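Side-chain contacts in oligoribonuclease (Colwellia psychrerythraea, PDB 6A4D), which hydrolyses very short RNA oligonucleotides as a dimeric exonuclease of the RNase H-like clan, probably releasing mononucleotides: residues I140-L143 with A144-K148; N60-P63 with W64-E67. The protein carries 1 engineered substitution. All coordinates share one frame; numbering follows the deposited sequence.

Contact 1. Residues I140-L143 with A144-K148; sequences IKEL and AKRWK. With 9RC (5'-O-[(S)-hydroxy(4-nitrophenoxy)phosphoryl]thymidine), chain C.
Glu142 holds two basic side chains of the next helical turn, one on each carboxylate oxygen. Arg146 NH1 gives Glu142 OE1 a nearly straight bond of 2.8 Å. It comes from the anti side but well out of the carboxylate plane, and the carboxylate and guanidinium planes are turned 59° apart. Lys145 runs alongside Glu142 and sets NZ on the syn side of Glu142 OE2, also out of the plane, at 2.9 Å. Both contacts are salt bridges. The same Arg146 NH1 also donates to Glu142 O at 2.9 Å, from above the carbonyl plane. The Arg146 chain is extended from CG to NE, and the turn after it (chi4 64°) brings NH1 back to Glu142. A leucine in place of Arg146 would probably leave Glu142 OE1 without its charged mate and Glu142 O without this side-chain donor.

Leu143 and Trp147 also lie side by side, four residues apart. Leu143 CD2 sits over one face of the Trp147 six-membered ring, 4.1 Å from its centroid, in a CH-pi contact. All these pairs belong to the last turns of helix 137-147, in the RNase H-like exonuclease fold. Its i to i+4 bonds include Lys145 N to Lys141 O (2.9 Å) and Trp147 N to Leu143 O (2.8 Å).

The second subunit reaches this helix end. Its Arg133 forms a salt bridge with Glu142 OE2, while its Ser38 O and Ser9 O accept from Trp147 NE1 and Arg146 NE. Lys141 faces the bound pNP-TMP, with NZ 3.0 Å from CAZ of the nitrophenyl ring, and is salt-bridged to Glu173.

Contact 2. Residues N60-P63 with W64-E67; sequences NMNP and WCIE. With 9RC (5'-O-[(S)-hydroxy(4-nitrophenoxy)phosphoryl]thymidine), chain D.
Asn62 turns its side-chain amide two ways, to the backbone of Cys65 and to the bound pNP-TMP. Asn62 OD1 accepts from Cys65 N at 2.8 Å, with the donor in line with the side-chain C=O. Asn62 ND2 donates to OAJ of the thymine at 3.1 Å, at an N-H...O angle of 166°. Asn62 CG lies between the backbone N and the carbonyl carbon (chi1 74°), which brings OD1 back over the first turn. Trp64 presents a ring face to the same base. Thymine CAL lies over the centre of the Trp64 indole, 3.2 Å above its plane, and OAS is on that face too. Cys65 SG comes within 3.4 Å of OAJ.

This is an N-cap: Asn62 precedes helix 63-72, and its OD1 caps the N-H of Cys65 in the first turn. The cap residue is thus also a base-binding residue. The regular bonds follow, Ile66 N to Asn62 O and Glu67 N to Pro63 O.

Away from the nucleotide, Met61 lays its CG against Cys65 CB at 3.6 Å. The Met61 and Ile66 side chains cross at an angle, with Met61 CG 3.8 Å from Ile66 CG2. Further along the helix, His68 accompanies Trp64, its ring meeting the indole with the planes about 30° apart.

Overall arrangement
Contacts 1 and 2 are both local. Contact 1 is the more buried, with four of its nine residues buried and none exposed. Contact 2 lies nearer the surface, with two of its seven touching residues buried and three exposed. They lie on different helices, 137-147 and 63-72, with centres about 32 Å apart. Contact 1 is at the C-terminal end of its helix and contact 2 at the N-terminal end. Contact 1 is mainly ionic, and the second subunit covers much of it. In contact 2 a neutral amide does the capping, and no other protein chain touches it. Each meets a different pNP-TMP: contact 1 brings a lysine to a nitrophenyl ring, whereas contact 2 lays a thymine over an indole face and hydrogen-bonds it.

Contact 1. Residues I140-L143 with A144-K148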
# COMPACT_ATOMS: atom_id res chain seq x y z
N ILE A 140 -4.55 6.15 -7.50
CA ILE A 140 -5.10 7.30 -8.26
C ILE A 140 -5.60 6.74 -9.56
O ILE A 140 -6.63 7.15 -10.02
CB ILE A 140 -4.07 8.42 -8.52
CG1 ILE A 140 -3.53 8.91 -7.17
CG2 ILE A 140 -4.74 9.64 -9.23
CD1 ILE A 140 -2.15 9.42 -7.33
N LYS A 141 -4.89 5.75 -10.09
CA LYS A 141 -5.43 5.01 -11.23
C LYS A 141 -6.81 4.38 -11.02
O LYS A 141 -7.70 4.50 -11.87
CB LYS A 141 -4.45 3.95 -11.69
CG LYS A 141 -4.71 3.52 -13.12
CD LYS A 141 -4.29 2.07 -13.32
CE LYS A 141 -2.83 1.83 -12.98
NZ LYS A 141 -1.92 2.51 -13.94
N GLU A 142 -7.01 3.77 -9.86
CA GLU A 142 -8.32 3.23 -9.56
C GLU A 142 -9.39 4.32 -9.38
O GLU A 142 -10.52 4.09 -9.78
CB GLU A 142 -8.27 2.32 -8.38
CG GLU A 142 -7.47 1.01 -8.64
CD GLU A 142 -8.20 0.07 -9.63
OE1 GLU A 142 -9.42 -0.07 -9.48
OE2 GLU A 142 -7.55 -0.47 -10.58
N LEU A 143 -9.06 5.49 -8.80
CA LEU A 143 -9.99 6.59 -8.77
C LEU A 143 -10.29 7.10 -10.16
O LEU A 143 -11.44 7.42 -10.47
CB LEU A 143 -9.59 7.70 -7.81
CG LEU A 143 -9.48 7.19 -6.35
CD1 LEU A 143 -8.77 8.14 -5.42
CD2 LEU A 143 -10.80 6.79 -5.72
N ALA A 144 -9.27 7.20 -11.01
CA ALA A 144 -9.49 7.74 -12.36
C ALA A 144 -10.41 6.81 -13.18
O ALA A 144 -11.36 7.30 -13.85
CB ALA A 144 -8.20 7.94 -13.10
N LYS A 145 -10.15 5.48 -13.11
CA LYS A 145 -11.06 4.49 -13.68
C LYS A 145 -12.54 4.76 -13.44
O LYS A 145 -13.36 4.66 -14.33
CB LYS A 145 -10.72 3.08 -13.25
CG LYS A 145 -9.44 2.60 -13.92
CD LYS A 145 -8.81 1.42 -13.24
CE LYS A 145 -9.84 0.34 -12.99
NZ LYS A 145 -9.14 -0.96 -12.91
N ARG A 146 -12.86 5.15 -12.24
CA ARG A 146 -14.23 5.30 -11.82
C ARG A 146 -14.75 6.69 -11.93
O ARG A 146 -15.91 6.86 -12.12
CB ARG A 146 -14.37 4.88 -10.35
CG ARG A 146 -14.06 3.40 -10.18
CD ARG A 146 -14.19 2.99 -8.71
NE ARG A 146 -14.00 1.53 -8.58
CZ ARG A 146 -12.88 0.87 -8.84
NH1 ARG A 146 -11.78 1.48 -9.28
NH2 ARG A 146 -12.84 -0.45 -8.67
N TRP A 147 -13.91 7.69 -11.77
CA TRP A 147 -14.40 9.03 -11.71
C TRP A 147 -14.06 9.78 -13.00
O TRP A 147 -14.73 10.74 -13.31
CB TRP A 147 -13.80 9.82 -10.52
CG TRP A 147 -14.16 9.35 -9.16
CD1 TRP A 147 -15.08 8.42 -8.85
CD2 TRP A 147 -13.60 9.81 -7.90
NE1 TRP A 147 -15.12 8.23 -7.48
CE2 TRP A 147 -14.23 9.08 -6.89
CE3 TRP A 147 -12.59 10.69 -7.56
CZ2 TRP A 147 -13.93 9.26 -5.56
CZ3 TRP A 147 -12.31 10.90 -6.23
CH2 TRP A 147 -12.94 10.18 -5.24
N LYS A 148 -13.01 9.44 -13.73
CA LYS A 148 -12.72 10.26 -14.92
C LYS A 148 -11.86 9.47 -15.86
O LYS A 148 -10.72 9.85 -16.20
CB LYS A 148 -12.06 11.58 -14.46
CG LYS A 148 -12.13 12.67 -15.47
CD LYS A 148 -11.44 13.93 -15.00
CE LYS A 148 -11.54 15.01 -16.08
NZ LYS A 148 -10.90 16.25 -15.57
OAJ 9RC C . 1.21 -7.66 -6.81
CAE 9RC C . 0.67 -8.10 -7.83
NAI 9RC C . -0.23 -9.15 -7.72
CAL 9RC C . -0.86 -9.66 -8.86
OAS 9RC C . -1.64 -10.60 -8.71
CAT 9RC C . -0.61 -9.09 -10.12
CAU 9RC C . -1.23 -9.56 -11.28
CAF 9RC C . 0.30 -8.05 -10.20
NAB 9RC C . 0.93 -7.56 -9.03
CAA 9RC C . 1.90 -6.47 -9.07
OAC 9RC C . 1.28 -5.24 -9.34
CAD 9RC C . 2.85 -6.67 -10.22
CAH 9RC C . 3.48 -5.34 -10.29
OAK 9RC C . 4.61 -5.38 -9.46
CAG 9RC C . 2.41 -4.43 -9.72
CAR 9RC C . 1.92 -3.55 -10.82
OAQ 9RC C . 0.81 -2.85 -10.28
PAP 9RC C . 0.02 -1.85 -11.22
OAO 9RC C . -0.98 -1.10 -10.21
OAN 9RC C . -0.83 -2.70 -12.10
OAM 9RC C . 1.22 -1.09 -11.86
CAV 9RC C . 1.51 -0.10 -12.79
CAW 9RC C . 2.88 0.29 -12.99
CAY 9RC C . 3.23 1.35 -13.91
CBA 9RC C . 2.21 2.02 -14.66
NBB 9RC C . 2.38 3.05 -15.57
OBD 9RC C . 1.61 3.09 -17.00
OBC 9RC C . 3.12 4.15 -15.18
CAZ 9RC C . 0.90 1.59 -14.43
CAX 9RC C . 0.52 0.57 -13.53

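Contact 2. Residues N60-P63 with W64-E67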
# COMPACT_ATOMS: atom_id res chain seq x y z
N ASN A 60 14.81 -21.70 -11.23
CA ASN A 60 13.57 -22.24 -10.62
C ASN A 60 12.55 -21.22 -10.09
O ASN A 60 11.64 -21.59 -9.34
CB ASN A 60 13.97 -23.18 -9.49
CG ASN A 60 14.79 -24.35 -9.99
OD1 ASN A 60 15.99 -24.46 -9.72
ND2 ASN A 60 14.16 -25.21 -10.78
N MET A 61 12.69 -19.93 -10.47
CA MET A 61 11.61 -18.92 -10.27
C MET A 61 10.37 -19.23 -11.16
O MET A 61 10.47 -20.03 -12.08
CB MET A 61 12.15 -17.50 -10.51
CG MET A 61 12.69 -17.14 -11.90
SD MET A 61 13.81 -15.71 -11.84
CE MET A 61 14.55 -15.55 -13.46
N ASN A 62 9.21 -18.63 -10.92
CA ASN A 62 8.00 -18.99 -11.69
C ASN A 62 8.12 -18.77 -13.23
O ASN A 62 9.11 -18.16 -13.70
CB ASN A 62 6.73 -18.37 -11.08
CG ASN A 62 6.61 -16.87 -11.33
OD1 ASN A 62 7.18 -16.31 -12.28
ND2 ASN A 62 5.82 -16.22 -10.48
N PRO A 63 7.17 -19.33 -14.04
CA PRO A 63 7.39 -19.26 -15.52
C PRO A 63 7.29 -17.85 -16.13
O PRO A 63 8.05 -17.51 -17.06
CB PRO A 63 6.32 -20.19 -16.10
CG PRO A 63 5.91 -21.07 -14.96
CD PRO A 63 6.08 -20.27 -13.69
N TRP A 64 6.36 -17.04 -15.61
CA TRP A 64 6.31 -15.60 -15.91
C TRP A 64 7.72 -15.02 -15.79
O TRP A 64 8.21 -14.37 -16.75
CB TRP A 64 5.38 -14.87 -14.96
CG TRP A 64 5.07 -13.47 -15.40
CD1 TRP A 64 4.02 -13.07 -16.19
CD2 TRP A 64 5.81 -12.28 -15.08
NE1 TRP A 64 4.06 -11.70 -16.37
CE2 TRP A 64 5.14 -11.19 -15.72
CE3 TRP A 64 6.96 -12.02 -14.34
CZ2 TRP A 64 5.60 -9.86 -15.62
CZ3 TRP A 64 7.42 -10.70 -14.25
CH2 TRP A 64 6.73 -9.64 -14.88
N CYS A 65 8.37 -15.31 -14.65
CA CYS A 65 9.65 -14.71 -14.37
C CYS A 65 10.75 -15.18 -15.29
O CYS A 65 11.54 -14.35 -15.75
CB CYS A 65 10.05 -14.85 -12.89
SG CYS A 65 9.04 -13.91 -11.72
N ILE A 66 10.86 -16.49 -15.56
CA ILE A 66 11.96 -16.93 -16.47
C ILE A 66 11.66 -16.32 -17.84
O ILE A 66 12.57 -15.85 -18.50
CB ILE A 66 12.20 -18.47 -16.57
CG1 ILE A 66 10.96 -19.21 -17.07
CG2 ILE A 66 12.65 -19.06 -15.23
CD1 ILE A 66 11.14 -20.71 -17.16
N GLU A 67 10.37 -16.28 -18.19
CA GLU A 67 9.93 -15.63 -19.43
C GLU A 67 10.39 -14.15 -19.44
O GLU A 67 11.39 -13.86 -20.10
CB GLU A 67 8.42 -15.82 -19.66
CG GLU A 67 7.99 -15.98 -21.12
CD GLU A 67 7.91 -14.68 -21.90
OE1 GLU A 67 7.71 -13.61 -21.28
OE2 GLU A 67 8.02 -14.72 -23.15
OAJ 9RC D . 5.81 -13.15 -10.88
CAE 9RC D . 5.17 -12.22 -11.39
NAI 9RC D . 4.16 -12.53 -12.30
CAL 9RC D . 3.41 -11.53 -12.90
OAS 9RC D . 2.56 -11.86 -13.72
CAT 9RC D . 3.65 -10.20 -12.59
CAU 9RC D . 2.89 -9.19 -13.21
CAF 9RC D . 4.64 -9.92 -11.67
NAB 9RC D . 5.41 -10.94 -11.06
CAA 9RC D . 6.50 -10.63 -10.05
OAC 9RC D . 6.34 -9.29 -9.56
CAD 9RC D . 7.89 -10.68 -10.65
CAH 9RC D . 8.14 -9.23 -10.97
OAK 9RC D . 9.52 -8.90 -10.95
CAG 9RC D . 7.52 -8.55 -9.83
CAR 9RC D . 7.25 -7.04 -10.18
OAQ 9RC D . 6.26 -6.82 -11.24
PAP 9RC D . 6.58 -5.89 -12.58
OAO 9RC D . 6.75 -4.44 -12.24
OAN 9RC D . 7.92 -6.56 -13.14
OAM 9RC D . 5.53 -6.16 -13.76
CAV 9RC D . 4.51 -5.36 -14.22
CAW 9RC D . 3.48 -6.05 -14.86
CAY 9RC D . 2.39 -5.37 -15.39
CBA 9RC D . 2.33 -3.98 -15.26
NBB 9RC D . 1.27 -3.36 -15.78
OBD 9RC D . 0.15 -2.96 -14.89
OBC 9RC D . 1.25 -3.17 -17.27
CAZ 9RC D . 3.36 -3.27 -14.62
CAX 9RC D . 4.46 -3.95 -14.10